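Local coordinates for secreted protein (PDB 5M6Q), which probably acts as a microbial transglutaminase, transferring the gamma-glutamyl group of protein-bound glutamine to an acceptor amine, at residues M33-D36 / E37-N40; A79-K82 / I83-T86; P137-E141 / E142-T146; R165-P168 / G169-N172; G176-Q180 / D181-W185. All blocks are in the same frame, centred on the assembly; numbering follows the deposited sequence.

Contact 1 of 5, residues M33-D36 / E37-N40; sequences MTED and EREN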
loop_
_atom_site.group_PDB
_atom_site.type_symbol
_atom_site.label_atom_id
_atom_site.label_comp_id
_atom_site.label_asym_id
_atom_site.label_seq_id
_atom_site.Cartn_x
_atom_site.Cartn_y
_atom_site.Cartn_z
ATOM N N MET A 33 16.841 0.933 12.146
ATOM C CA MET A 33 15.449 0.563 12.290
ATOM C C MET A 33 15.190 0.348 13.780
ATOM O O MET A 33 15.956 -0.344 14.448
ATOM C CB MET A 33 15.130 -0.691 11.461
ATOM C CG MET A 33 13.645 -1.008 11.352
ATOM S SD MET A 33 13.238 -2.498 10.394
ATOM C CE MET A 33 13.384 -1.931 8.700
ATOM N N THR A 34 14.121 0.952 14.296
ATOM C CA THR A 34 13.804 0.901 15.722
ATOM C C THR A 34 13.176 -0.423 16.129
ATOM O O THR A 34 12.882 -1.280 15.288
ATOM C CB THR A 34 12.829 2.015 16.143
ATOM O OG1 THR A 34 11.508 1.661 15.723
ATOM C CG2 THR A 34 13.214 3.351 15.519
ATOM N N GLU A 35 12.951 -0.575 17.429
ATOM C CA GLU A 35 12.373 -1.803 17.939
ATOM C C GLU A 35 10.913 -1.911 17.547
ATOM O O GLU A 35 10.465 -2.980 17.138
ATOM C CB GLU A 35 12.538 -1.897 19.459
ATOM C CG GLU A 35 13.966 -2.229 19.883
ATOM C CD GLU A 35 14.583 -3.357 19.052
ATOM O OE1 GLU A 35 13.922 -4.409 18.871
ATOM O OE2 GLU A 35 15.728 -3.186 18.567
ATOM N N ASP A 36 10.174 -0.811 17.665
ATOM C CA ASP A 36 8.799 -0.768 17.170
ATOM C C ASP A 36 8.740 -1.122 15.677
ATOM O O ASP A 36 7.823 -1.814 15.230
ATOM C CB ASP A 36 8.163 0.614 17.400
ATOM C CG ASP A 36 7.792 0.865 18.860
ATOM O OD1 ASP A 36 7.964 -0.051 19.695
ATOM O OD2 ASP A 36 7.317 1.984 19.172
ATOM N N GLU A 37 9.716 -0.655 14.904
ATOM C CA GLU A 37 9.676 -0.905 13.470
ATOM C C GLU A 37 9.970 -2.372 13.171
ATOM O O GLU A 37 9.268 -2.996 12.368
ATOM C CB GLU A 37 10.643 0.011 12.733
ATOM C CG GLU A 37 10.174 1.462 12.677
ATOM C CD GLU A 37 11.189 2.398 12.028
ATOM O OE1 GLU A 37 12.416 2.250 12.274
ATOM O OE2 GLU A 37 10.751 3.288 11.268
ATOM N N ARG A 38 10.975 -2.929 13.847
ATOM C CA ARG A 38 11.294 -4.343 13.702
ATOM C C ARG A 38 10.119 -5.211 14.100
ATOM O O ARG A 38 9.852 -6.225 13.473
ATOM C CB ARG A 38 12.515 -4.725 14.536
ATOM C CG ARG A 38 13.827 -4.373 13.887
ATOM C CD ARG A 38 14.964 -4.615 14.856
ATOM N NE ARG A 38 16.229 -4.110 14.338
ATOM C CZ ARG A 38 17.053 -4.817 13.573
ATOM N NH1 ARG A 38 16.738 -6.068 13.237
ATOM N NH2 ARG A 38 18.189 -4.273 13.150
ATOM N N GLU A 39 9.407 -4.808 15.137
ATOM C CA GLU A 39 8.245 -5.563 15.577
ATOM C C GLU A 39 7.118 -5.516 14.531
ATOM O O GLU A 39 6.371 -6.485 14.357
ATOM C CB GLU A 39 7.763 -5.023 16.924
ATOM C CG GLU A 39 6.646 -5.816 17.568
ATOM C CD GLU A 39 6.404 -5.399 19.015
ATOM O OE1 GLU A 39 7.192 -4.577 19.540
ATOM O OE2 GLU A 39 5.433 -5.893 19.627
ATOM N N ASN A 40 6.997 -4.389 13.836
ATOM C CA ASN A 40 5.978 -4.248 12.810
ATOM C C ASN A 40 6.370 -5.077 11.577
ATOM O O ASN A 40 5.537 -5.772 10.995
ATOM C CB ASN A 40 5.782 -2.779 12.433
ATOM C CG ASN A 40 4.659 -2.107 13.222
ATOM O OD1 ASN A 40 3.593 -2.682 13.432
ATOM N ND2 ASN A 40 4.895 -0.875 13.639
#
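E37 folds back over M33 and T34 at the start of helix 35-41. Its CB touches M33 CG at 3.5 Å and lies equally near T34 OG1. Further out, E37 CG passes T34 OG1 at 3.3 Å. Because CG stands beside the backbone N (chi1 -72°) and the chain then runs extended, the carboxylate arrives at the backbone of T34, where E37 OE1 accepts from T34 N at 2.9 Å in a nearly straight bond (171°), using its anti lone pair. E37 OE2 faces away from this bond and enters a salt bridge with R31. As N-cap residue T34 offers OG1 to E37 N at 3.0 Å, and the two reciprocal bonds make a capping box. Threonine's short side chain reaches the NH of the third helical residue, and glutamate's longer one reaches back to the NH of the N-cap. M33 is apolar and buried, lying against V22 and W25 of helix 18-28 and V51 of helix 47-53, with SD 4.0 Å from R38 CG. R38 N begins the regular helical bonding by donating to T34 O at 2.9 Å, while E35 OE2 lies well out of the R38 guanidinium plane and offers it charge alone.

Contact 2 of 5, residues A79-K82 / I83-T86; sequences ALNK and IVDT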
loop_
_atom_site.group_PDB
_atom_site.type_symbol
_atom_site.label_atom_id
_atom_site.label_comp_id
_atom_site.label_asym_id
_atom_site.label_seq_id
_atom_site.Cartn_x
_atom_site.Cartn_y
_atom_site.Cartn_z
ATOM N N ALA A 79 -1.286 13.752 -8.003
ATOM C CA ALA A 79 -2.156 14.857 -7.635
ATOM C C ALA A 79 -1.936 15.251 -6.164
ATOM O O ALA A 79 -1.805 16.433 -5.839
ATOM C CB ALA A 79 -3.611 14.495 -7.894
ATOM N N LEU A 80 -1.890 14.256 -5.283
ATOM C CA LEU A 80 -1.684 14.507 -3.866
ATOM C C LEU A 80 -0.302 15.075 -3.561
ATOM O O LEU A 80 -0.178 15.987 -2.740
ATOM C CB LEU A 80 -1.894 13.233 -3.057
ATOM C CG LEU A 80 -3.331 12.743 -2.950
ATOM C CD1 LEU A 80 -3.307 11.372 -2.313
ATOM C CD2 LEU A 80 -4.196 13.715 -2.148
ATOM N N ASN A 81 0.734 14.527 -4.190
ATOM C CA ASN A 81 2.082 15.057 -4.009
ATOM C C ASN A 81 2.154 16.522 -4.448
ATOM O O ASN A 81 2.811 17.340 -3.810
ATOM C CB ASN A 81 3.115 14.223 -4.778
ATOM C CG ASN A 81 3.566 12.996 -4.006
ATOM O OD1 ASN A 81 3.443 12.931 -2.779
ATOM N ND2 ASN A 81 4.087 12.012 -4.723
ATOM N N LYS A 82 1.464 16.854 -5.528
ATOM C CA LYS A 82 1.437 18.229 -6.000
ATOM C C LYS A 82 0.825 19.171 -4.939
ATOM O O LYS A 82 1.351 20.253 -4.682
ATOM C CB LYS A 82 0.670 18.306 -7.318
ATOM C CG LYS A 82 0.699 19.657 -8.014
ATOM C CD LYS A 82 0.080 19.534 -9.409
ATOM C CE LYS A 82 0.182 20.827 -10.221
ATOM N NZ LYS A 82 -0.865 21.818 -9.842
ATOM N N ILE A 83 -0.253 18.743 -4.292
ATOM C CA ILE A 83 -0.852 19.563 -3.238
ATOM C C ILE A 83 0.015 19.657 -1.970
ATOM O O ILE A 83 0.226 20.755 -1.466
ATOM C CB ILE A 83 -2.244 19.069 -2.875
ATOM C CG1 ILE A 83 -3.205 19.322 -4.043
ATOM C CG2 ILE A 83 -2.724 19.774 -1.596
ATOM C CD1 ILE A 83 -4.581 18.720 -3.859
ATOM N N VAL A 84 0.527 18.541 -1.448
ATOM C CA VAL A 84 1.326 18.646 -0.223
ATOM C C VAL A 84 2.688 19.303 -0.495
ATOM O O VAL A 84 3.366 19.722 0.436
ATOM C CB VAL A 84 1.519 17.277 0.481
ATOM C CG1 VAL A 84 0.165 16.673 0.839
ATOM C CG2 VAL A 84 2.389 16.333 -0.364
ATOM N N ASP A 85 3.081 19.430 -1.756
ATOM C CA ASP A 85 4.314 20.153 -2.066
ATOM C C ASP A 85 4.184 21.668 -1.856
ATOM O O ASP A 85 5.186 22.385 -1.869
ATOM C CB ASP A 85 4.765 19.874 -3.496
ATOM C CG ASP A 85 5.812 18.777 -3.565
ATOM O OD1 ASP A 85 6.571 18.630 -2.578
ATOM O OD2 ASP A 85 5.865 18.061 -4.595
ATOM N N THR A 86 2.960 22.153 -1.672
ATOM C CA THR A 86 2.757 23.566 -1.339
ATOM C C THR A 86 2.706 23.809 0.178
ATOM O O THR A 86 2.408 24.910 0.616
ATOM C CB THR A 86 1.464 24.110 -1.964
ATOM O OG1 THR A 86 0.338 23.482 -1.343
ATOM C CG2 THR A 86 1.429 23.823 -3.456
#
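V84 lays its CG2 methyl over two carbonyl oxygens of the preceding turn, 3.5 Å from L80 O and 3.6 Å from N81 O. With CG1 anti to the carbonyl carbon (chi1 -59°), CG2 falls between the backbone N and the carbonyl carbon, which turns it back along the chain, while CG1 also comes near L80 O. I83 CG1 likewise comes near a carbonyl, 3.7 Å from A79 O. Both branched side chains therefore clothe the last turns of helix 70-84, whose backbone bonds run from V84 N to L80 O at 2.9 Å and from I83 N to the more distant A79 O. Apolar residues fit this side because it faces the protein: L80 packs on V219 and F221 of strand 214-223, V84 also meets F221, and I83 turns to Y93, A96 and V97 of helix 90-99. N81 is polar for a different reason, since its OD1 accepts from A124 N of strand 122-131. Further along, D85 brings CB to 3.2 Å from N81 O, the same oxygen that takes its backbone NH in a bent bond (134°). T86 then closes the turn on itself: T86 OG1 donates to I83 O at 2.7 Å in the carbonyl plane, and T86 N donates to that oxygen as well. A small hydroxyl side chain suits this spot, being short enough to share the acceptor with its own NH.

Contact 3 of 5, residues P137-E141 / E142-T146; sequences PDWSE and ERAHT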
loop_
_atom_site.group_PDB
_atom_site.type_symbol
_atom_site.label_atom_id
_atom_site.label_comp_id
_atom_site.label_asym_id
_atom_site.label_seq_id
_atom_site.Cartn_x
_atom_site.Cartn_y
_atom_site.Cartn_z
ATOM N N PRO A 137 -19.402 -14.353 5.245
ATOM C CA PRO A 137 -19.854 -15.637 4.699
ATOM C C PRO A 137 -21.367 -15.644 4.434
ATOM O O PRO A 137 -21.844 -16.483 3.678
ATOM C CB PRO A 137 -19.461 -16.638 5.787
ATOM C CG PRO A 137 -19.282 -15.832 7.030
ATOM C CD PRO A 137 -18.864 -14.469 6.609
ATOM N N ASP A 138 -22.088 -14.691 5.026
ATOM C CA ASP A 138 -23.521 -14.543 4.800
ATOM C C ASP A 138 -23.849 -13.900 3.447
ATOM O O ASP A 138 -24.958 -14.070 2.938
ATOM C CB ASP A 138 -24.160 -13.710 5.916
ATOM C CG ASP A 138 -24.222 -14.452 7.247
ATOM O OD1 ASP A 138 -24.300 -15.702 7.230
ATOM O OD2 ASP A 138 -24.197 -13.776 8.305
ATOM N N TRP A 139 -22.908 -13.149 2.877
ATOM C CA TRP A 139 -23.143 -12.513 1.581
ATOM C C TRP A 139 -23.477 -13.568 0.534
ATOM O O TRP A 139 -22.946 -14.679 0.566
ATOM C CB TRP A 139 -21.921 -11.717 1.113
ATOM C CG TRP A 139 -21.598 -10.503 1.897
ATOM C CD1 TRP A 139 -22.302 -9.975 2.945
ATOM C CD2 TRP A 139 -20.480 -9.639 1.687
ATOM N NE1 TRP A 139 -21.683 -8.837 3.404
ATOM C CE2 TRP A 139 -20.567 -8.603 2.644
ATOM C CE3 TRP A 139 -19.416 -9.633 0.775
ATOM C CZ2 TRP A 139 -19.627 -7.580 2.718
ATOM C CZ3 TRP A 139 -18.477 -8.621 0.858
ATOM C CH2 TRP A 139 -18.589 -7.607 1.821
ATOM N N SER A 140 -24.360 -13.223 -0.390
ATOM C CA SER A 140 -24.558 -14.033 -1.571
ATOM C C SER A 140 -23.313 -13.932 -2.438
ATOM O O SER A 140 -22.484 -13.028 -2.256
ATOM C CB SER A 140 -25.772 -13.559 -2.357
ATOM O OG SER A 140 -25.522 -12.258 -2.871
ATOM N N GLU A 141 -23.183 -14.841 -3.392
ATOM C CA GLU A 141 -22.069 -14.780 -4.335
ATOM C C GLU A 141 -22.123 -13.499 -5.172
ATOM O O GLU A 141 -21.084 -12.920 -5.507
ATOM C CB GLU A 141 -22.069 -16.005 -5.249
ATOM C CG GLU A 141 -20.909 -16.043 -6.224
ATOM C CD GLU A 141 -21.018 -17.196 -7.193
ATOM O OE1 GLU A 141 -22.140 -17.438 -7.692
ATOM O OE2 GLU A 141 -19.990 -17.866 -7.445
ATOM N N GLU A 142 -23.328 -13.052 -5.510
ATOM C CA GLU A 142 -23.451 -11.838 -6.310
ATOM C C GLU A 142 -22.944 -10.632 -5.511
ATOM O O GLU A 142 -22.261 -9.765 -6.051
ATOM C CB GLU A 142 -24.896 -11.611 -6.769
ATOM C CG GLU A 142 -25.072 -10.365 -7.654
ATOM C CD GLU A 142 -26.532 -10.070 -7.998
ATOM O OE1 GLU A 142 -27.425 -10.787 -7.489
ATOM O OE2 GLU A 142 -26.788 -9.120 -8.782
ATOM N N ARG A 143 -23.251 -10.584 -4.218
ATOM C CA ARG A 143 -22.747 -9.492 -3.392
ATOM C C ARG A 143 -21.224 -9.557 -3.253
ATOM O O ARG A 143 -20.542 -8.537 -3.401
ATOM C CB ARG A 143 -23.380 -9.489 -2.003
ATOM C CG ARG A 143 -22.845 -8.356 -1.137
ATOM C CD ARG A 143 -23.678 -8.100 0.118
ATOM N NE ARG A 143 -23.193 -6.905 0.813
ATOM C CZ ARG A 143 -23.510 -6.570 2.064
ATOM N NH1 ARG A 143 -24.317 -7.339 2.781
ATOM N NH2 ARG A 143 -23.010 -5.465 2.603
ATOM N N ALA A 144 -20.697 -10.748 -2.965
ATOM C CA ALA A 144 -19.250 -10.912 -2.806
ATOM C C ALA A 144 -18.505 -10.437 -4.051
ATOM O O ALA A 144 -17.472 -9.793 -3.951
ATOM C CB ALA A 144 -18.895 -12.373 -2.509
ATOM N N HIS A 145 -19.038 -10.751 -5.223
ATOM C CA HIS A 145 -18.311 -10.492 -6.455
ATOM C C HIS A 145 -18.567 -9.126 -7.072
ATOM O O HIS A 145 -17.966 -8.798 -8.087
ATOM C CB HIS A 145 -18.622 -11.582 -7.467
ATOM C CG HIS A 145 -18.100 -12.925 -7.065
ATOM N ND1 HIS A 145 -17.205 -13.091 -6.028
ATOM C CD2 HIS A 145 -18.355 -14.163 -7.544
ATOM C CE1 HIS A 145 -16.927 -14.376 -5.890
ATOM N NE2 HIS A 145 -17.611 -15.047 -6.799
ATOM N N THR A 146 -19.438 -8.318 -6.469
ATOM C CA THR A 146 -19.637 -6.970 -6.984
ATOM C C THR A 146 -19.260 -5.898 -5.973
ATOM O O THR A 146 -19.143 -4.737 -6.334
ATOM C CB THR A 146 -21.094 -6.719 -7.413
ATOM O OG1 THR A 146 -21.949 -6.850 -6.272
ATOM C CG2 THR A 146 -21.514 -7.711 -8.482
#
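W139 and R143 stack at the N terminus of helix 141-146, next to S140, the N-cap residue, whose OG accepts from R143 N at 3.1 Å. The extended arginine chain, with CG anti to the backbone N (chi1 180°), carries CD and the guanidinium over the indole. R143 CD stands over the five-membered ring, 3.6 Å from its centroid, in a CH-pi contact. Beyond it the guanidinium lies flat on the indole, planes 22° apart, as an off-centre cation-pi pair. W139 NE1 meets the face of the guanidinium; both groups are donors, so the contact is one of stacking. A broad ring suits this place, because it can carry both the aliphatic and the charged part of the arginine while also packing on Y148 and T161. A serine in place of W139 would probably deprive the R143 guanidinium of its flat support and let it turn freely, and open a gap beside A144. E141 meets H145 with both backbone and side chain. Its carbonyl O accepts from H145 N at 3.0 Å and lies over one face of the imidazole. The E141 chain passes above the ring plane on that same side, near its rim, CG 3.4 Å from H145 CD2.

Contact 4 of 5, residues R165-P168 / G169-N172; sequences RARP and GYVN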
loop_
_atom_site.group_PDB
_atom_site.type_symbol
_atom_site.label_atom_id
_atom_site.label_comp_id
_atom_site.label_asym_id
_atom_site.label_seq_id
_atom_site.Cartn_x
_atom_site.Cartn_y
_atom_site.Cartn_z
ATOM N N ARG A 165 -11.063 -10.850 6.342
ATOM C CA ARG A 165 -11.415 -12.262 6.342
ATOM C C ARG A 165 -10.703 -13.029 5.234
ATOM O O ARG A 165 -10.739 -12.616 4.080
ATOM C CB ARG A 165 -12.924 -12.450 6.173
ATOM C CG ARG A 165 -13.332 -13.927 6.261
ATOM C CD ARG A 165 -14.831 -14.182 6.021
ATOM N NE ARG A 165 -15.112 -15.610 6.118
ATOM C CZ ARG A 165 -15.602 -16.348 5.131
ATOM N NH1 ARG A 165 -15.903 -15.784 3.973
ATOM N NH2 ARG A 165 -15.806 -17.651 5.308
ATOM N N ALA A 166 -10.094 -14.164 5.582
ATOM C CA ALA A 166 -9.450 -15.035 4.599
ATOM C C ALA A 166 -10.452 -15.950 3.916
ATOM O O ALA A 166 -11.449 -16.350 4.512
ATOM C CB ALA A 166 -8.369 -15.879 5.252
ATOM N N ARG A 167 -10.172 -16.303 2.669
ATOM C CA ARG A 167 -10.775 -17.497 2.105
ATOM C C ARG A 167 -10.406 -18.688 3.005
ATOM O O ARG A 167 -9.230 -18.909 3.284
ATOM C CB ARG A 167 -10.303 -17.724 0.675
ATOM C CG ARG A 167 -10.952 -18.947 0.050
ATOM C CD ARG A 167 -10.562 -19.160 -1.371
ATOM N NE ARG A 167 -11.299 -20.301 -1.899
ATOM C CZ ARG A 167 -10.914 -21.047 -2.925
ATOM N NH1 ARG A 167 -9.780 -20.779 -3.562
ATOM N NH2 ARG A 167 -11.677 -22.061 -3.312
ATOM N N PRO A 168 -11.411 -19.434 3.488
ATOM C CA PRO A 168 -11.145 -20.540 4.426
ATOM C C PRO A 168 -10.064 -21.485 3.894
ATOM O O PRO A 168 -10.182 -21.969 2.767
ATOM C CB PRO A 168 -12.494 -21.260 4.527
ATOM C CG PRO A 168 -13.517 -20.248 4.077
ATOM C CD PRO A 168 -12.828 -19.358 3.086
ATOM N N GLY A 169 -9.010 -21.699 4.677
ATOM C CA GLY A 169 -7.886 -22.518 4.244
ATOM C C GLY A 169 -6.756 -21.786 3.527
ATOM O O GLY A 169 -5.787 -22.414 3.096
ATOM N N TYR A 170 -6.865 -20.465 3.407
ATOM C CA TYR A 170 -5.856 -19.664 2.718
ATOM C C TYR A 170 -5.389 -18.476 3.567
ATOM O O TYR A 170 -5.892 -18.249 4.667
ATOM C CB TYR A 170 -6.402 -19.198 1.360
ATOM C CG TYR A 170 -6.600 -20.373 0.429
ATOM C CD1 TYR A 170 -5.527 -20.909 -0.263
ATOM C CD2 TYR A 170 -7.836 -20.978 0.288
ATOM C CE1 TYR A 170 -5.679 -22.004 -1.085
ATOM C CE2 TYR A 170 -8.001 -22.081 -0.542
ATOM C CZ TYR A 170 -6.912 -22.586 -1.223
ATOM O OH TYR A 170 -7.048 -23.674 -2.053
ATOM N N VAL A 171 -4.402 -17.742 3.070
ATOM C CA VAL A 171 -3.889 -16.563 3.773
ATOM C C VAL A 171 -4.854 -15.389 3.553
ATOM O O VAL A 171 -5.441 -15.272 2.477
ATOM C CB VAL A 171 -2.459 -16.219 3.299
ATOM C CG1 VAL A 171 -1.897 -15.027 4.055
ATOM C CG2 VAL A 171 -1.544 -17.429 3.459
ATOM N N ASN A 172 -5.020 -14.524 4.554
ATOM C CA ASN A 172 -5.987 -13.427 4.448
ATOM C C ASN A 172 -5.644 -12.421 3.337
ATOM O O ASN A 172 -6.515 -12.019 2.564
ATOM C CB ASN A 172 -6.126 -12.689 5.789
ATOM C CG ASN A 172 -4.786 -12.435 6.476
ATOM O OD1 ASN A 172 -3.719 -12.487 5.857
ATOM N ND2 ASN A 172 -4.840 -12.159 7.771
HETATM O O HOH W 1 -8.944 -11.017 2.493
HETATM O O HOH W 2 -7.780 -15.356 1.354
#
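R167 and Y170 lie side by side and point the same way, the arginine chain running along the tyrosine ring. R167 CG and CD both meet Y170 CD2, each at 3.7 Å, and further out Y170 CE2 comes over one face of the guanidinium, whose plane is turned 19° from the ring. An extended chain with CG anti to the backbone N (chi1 -178°) is what carries R167 this far, and a hydrogen bond from NH1 to Q210 O fixes its end. Y170 also touches Q210 and D211. Were R167 a serine, Y170 would probably lose the chain that lies along its ring, and Q210 O would be left without this donor. Between the two arms the small A166 fits closely, its CB 3.5 Å from N172 CA. Two waters bridge the arms. One donates to R165 O and, at 2.6 Å, to N172 O; the other accepts from R167 N at 2.9 Å and donates to V171 O. The turn itself is closed by the bond from Y170 N to R167 O, 2.8 Å long. P168 suits the first corner because its ring fixes phi, and G169 the second: at phi 90° a CB would clash with P168 O. Proline followed by glycine in this way is classic for a type II beta turn, here R167 to Y170.

Contact 5 of 5, residues G176-Q180 / D181-W185; sequences GWFDQ and DTNTW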
loop_
_atom_site.group_PDB
_atom_site.type_symbol
_atom_site.label_atom_id
_atom_site.label_comp_id
_atom_site.label_asym_id
_atom_site.label_seq_id
_atom_site.Cartn_x
_atom_site.Cartn_y
_atom_site.Cartn_z
ATOM N N GLY A 176 1.886 -5.396 -1.088
ATOM C CA GLY A 176 3.106 -5.148 -1.828
ATOM C C GLY A 176 3.430 -3.669 -1.884
ATOM O O GLY A 176 2.662 -2.873 -2.406
ATOM N N TRP A 177 4.585 -3.311 -1.341
ATOM C CA TRP A 177 5.031 -1.937 -1.336
ATOM C C TRP A 177 5.621 -1.574 -2.684
ATOM O O TRP A 177 6.501 -2.278 -3.192
ATOM C CB TRP A 177 6.066 -1.721 -0.244
ATOM C CG TRP A 177 6.662 -0.358 -0.320
ATOM C CD1 TRP A 177 7.822 0.004 -0.939
ATOM C CD2 TRP A 177 6.109 0.836 0.226
ATOM N NE1 TRP A 177 8.028 1.354 -0.807
ATOM C CE2 TRP A 177 6.993 1.889 -0.089
ATOM C CE3 TRP A 177 4.960 1.118 0.961
ATOM C CZ2 TRP A 177 6.767 3.196 0.311
ATOM C CZ3 TRP A 177 4.738 2.428 1.360
ATOM C CH2 TRP A 177 5.641 3.444 1.037
ATOM N N PHE A 178 5.131 -0.494 -3.276
ATOM C CA PHE A 178 5.607 -0.083 -4.593
ATOM C C PHE A 178 6.915 0.691 -4.503
ATOM O O PHE A 178 6.934 1.839 -4.072
ATOM C CB PHE A 178 4.562 0.783 -5.307
ATOM C CG PHE A 178 4.807 0.951 -6.777
ATOM C CD1 PHE A 178 5.770 0.176 -7.442
ATOM C CD2 PHE A 178 4.062 1.869 -7.509
ATOM C CE1 PHE A 178 5.987 0.322 -8.809
ATOM C CE2 PHE A 178 4.267 2.023 -8.884
ATOM C CZ PHE A 178 5.231 1.241 -9.535
ATOM N N ASP A 179 7.999 0.062 -4.938
ATOM C CA ASP A 179 9.301 0.714 -4.990
ATOM C C ASP A 179 9.436 1.324 -6.378
ATOM O O ASP A 179 9.702 0.623 -7.348
ATOM C CB ASP A 179 10.411 -0.301 -4.700
ATOM C CG ASP A 179 11.839 0.257 -4.902
ATOM O OD1 ASP A 179 12.055 1.312 -5.547
ATOM O OD2 ASP A 179 12.776 -0.411 -4.419
ATOM N N GLN A 180 9.258 2.632 -6.459
ATOM C CA GLN A 180 9.206 3.296 -7.747
ATOM C C GLN A 180 10.593 3.710 -8.243
ATOM O O GLN A 180 10.716 4.286 -9.314
ATOM C CB GLN A 180 8.261 4.489 -7.670
ATOM C CG GLN A 180 6.812 4.017 -7.508
ATOM C CD GLN A 180 5.826 5.123 -7.170
ATOM O OE1 GLN A 180 5.661 5.492 -6.008
ATOM N NE2 GLN A 180 5.121 5.614 -8.183
ATOM N N ASP A 181 11.637 3.396 -7.480
ATOM C CA ASP A 181 12.991 3.551 -7.994
ATOM C C ASP A 181 13.292 2.422 -8.980
ATOM O O ASP A 181 13.839 2.657 -10.065
ATOM C CB ASP A 181 14.021 3.545 -6.872
ATOM C CG ASP A 181 13.914 4.752 -5.970
ATOM O OD1 ASP A 181 13.480 5.818 -6.454
ATOM O OD2 ASP A 181 14.278 4.633 -4.776
ATOM N N THR A 182 12.920 1.202 -8.609
ATOM C CA THR A 182 13.253 0.044 -9.429
ATOM C C THR A 182 12.045 -0.601 -10.076
ATOM O O THR A 182 12.190 -1.583 -10.787
ATOM C CB THR A 182 13.980 -1.043 -8.619
ATOM O OG1 THR A 182 13.155 -1.472 -7.527
ATOM C CG2 THR A 182 15.306 -0.531 -8.100
ATOM N N ASN A 183 10.859 -0.060 -9.822
ATOM C CA ASN A 183 9.631 -0.628 -10.371
ATOM C C ASN A 183 9.432 -2.069 -9.882
ATOM O O ASN A 183 9.089 -2.949 -10.663
ATOM C CB ASN A 183 9.648 -0.591 -11.905
ATOM C CG ASN A 183 8.284 -0.783 -12.499
ATOM O OD1 ASN A 183 7.296 -0.244 -11.989
ATOM N ND2 ASN A 183 8.204 -1.567 -13.579
ATOM N N THR A 184 9.659 -2.303 -8.592
ATOM C CA THR A 184 9.400 -3.615 -8.000
ATOM C C THR A 184 8.439 -3.495 -6.830
ATOM O O THR A 184 8.180 -2.405 -6.329
ATOM C CB THR A 184 10.680 -4.308 -7.506
ATOM O OG1 THR A 184 11.391 -3.441 -6.611
ATOM C CG2 THR A 184 11.586 -4.662 -8.686
ATOM N N TRP A 185 7.941 -4.644 -6.401
ATOM C CA TRP A 185 6.915 -4.735 -5.395
ATOM C C TRP A 185 7.444 -5.578 -4.241
ATOM O O TRP A 185 7.851 -6.721 -4.436
ATOM C CB TRP A 185 5.643 -5.323 -6.012
ATOM C CG TRP A 185 5.093 -4.344 -6.993
ATOM C CD1 TRP A 185 5.518 -4.142 -8.277
ATOM C CD2 TRP A 185 4.082 -3.353 -6.741
ATOM N NE1 TRP A 185 4.808 -3.108 -8.850
ATOM C CE2 TRP A 185 3.918 -2.611 -7.930
ATOM C CE3 TRP A 185 3.289 -3.036 -5.632
ATOM C CZ2 TRP A 185 2.991 -1.568 -8.041
ATOM C CZ3 TRP A 185 2.364 -2.011 -5.745
ATOM C CH2 TRP A 185 2.224 -1.284 -6.941
HETATM O O HOH W 3 14.617 2.013 -3.386
#
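F178 and W185 pair across a beta hairpin, strands 174-179 and 184-188, whose turn ends in a G1 beta bulge. At the bulge N183 and T184 both face D179: T184 N donates to D179 O at 3.2 Å, N183 N adds a weak bond to that oxygen, and D179 N donates to T184 O at 2.8 Å. N183 has positive phi (61°), a conformation asparagine tolerates better than most residues. D179 also organises the loop through its side chain, whose first torsion (CG anti to the backbone N, chi1 173°) brings the carboxylate to the loop NH groups. D179 OD1 is gripped by two of them: D181 N at 2.9 Å, nearly along the C-O bond and forming an Asx turn, and T182 N from well above the carboxylate plane. D179 OD2 takes W186 NE1, and a water bridges it to D181 OD2, which probably eases the closeness of the two carboxylates. T182 OG1 and T184 OG1 share a hydrogen bond at 2.8 Å. On the face opposite D179 and T184, F178 and W185 form an offset stack, the phenyl and the six-membered indole ring nearly parallel (8°) with centroids 4.1 Å apart. Large flat rings suit this buried place, where both touch I126 of strand 122-131 and L70 of helix 70-84. Q180, held by Q77, covers the opposite face of F178, its CG 3.4 Å above the centre of the phenyl ring.

In the fold
All five contacts are local and follow in series along the chain, none nesting or crossing. Contact 1 closes the first turn of helix 35-41, contact 2 the last turns of helix 70-84, contact 3 the start of helix 141-146, contact 4 a loop turn and contact 5 a hairpin of the antiparallel sheet. Contacts 3 and 4 meet through P137 CB and R165 NH2, 3.8 Å apart, joining the loop before helix 141-146 to the one before strand 174-179. Contact 4 is followed after a few residues by contact 5. Helix 70-84, bearing contact 2, packs through L70 and E74 on F178 of contact 5, and helix 47-53 on M33 of contact 1 and W177.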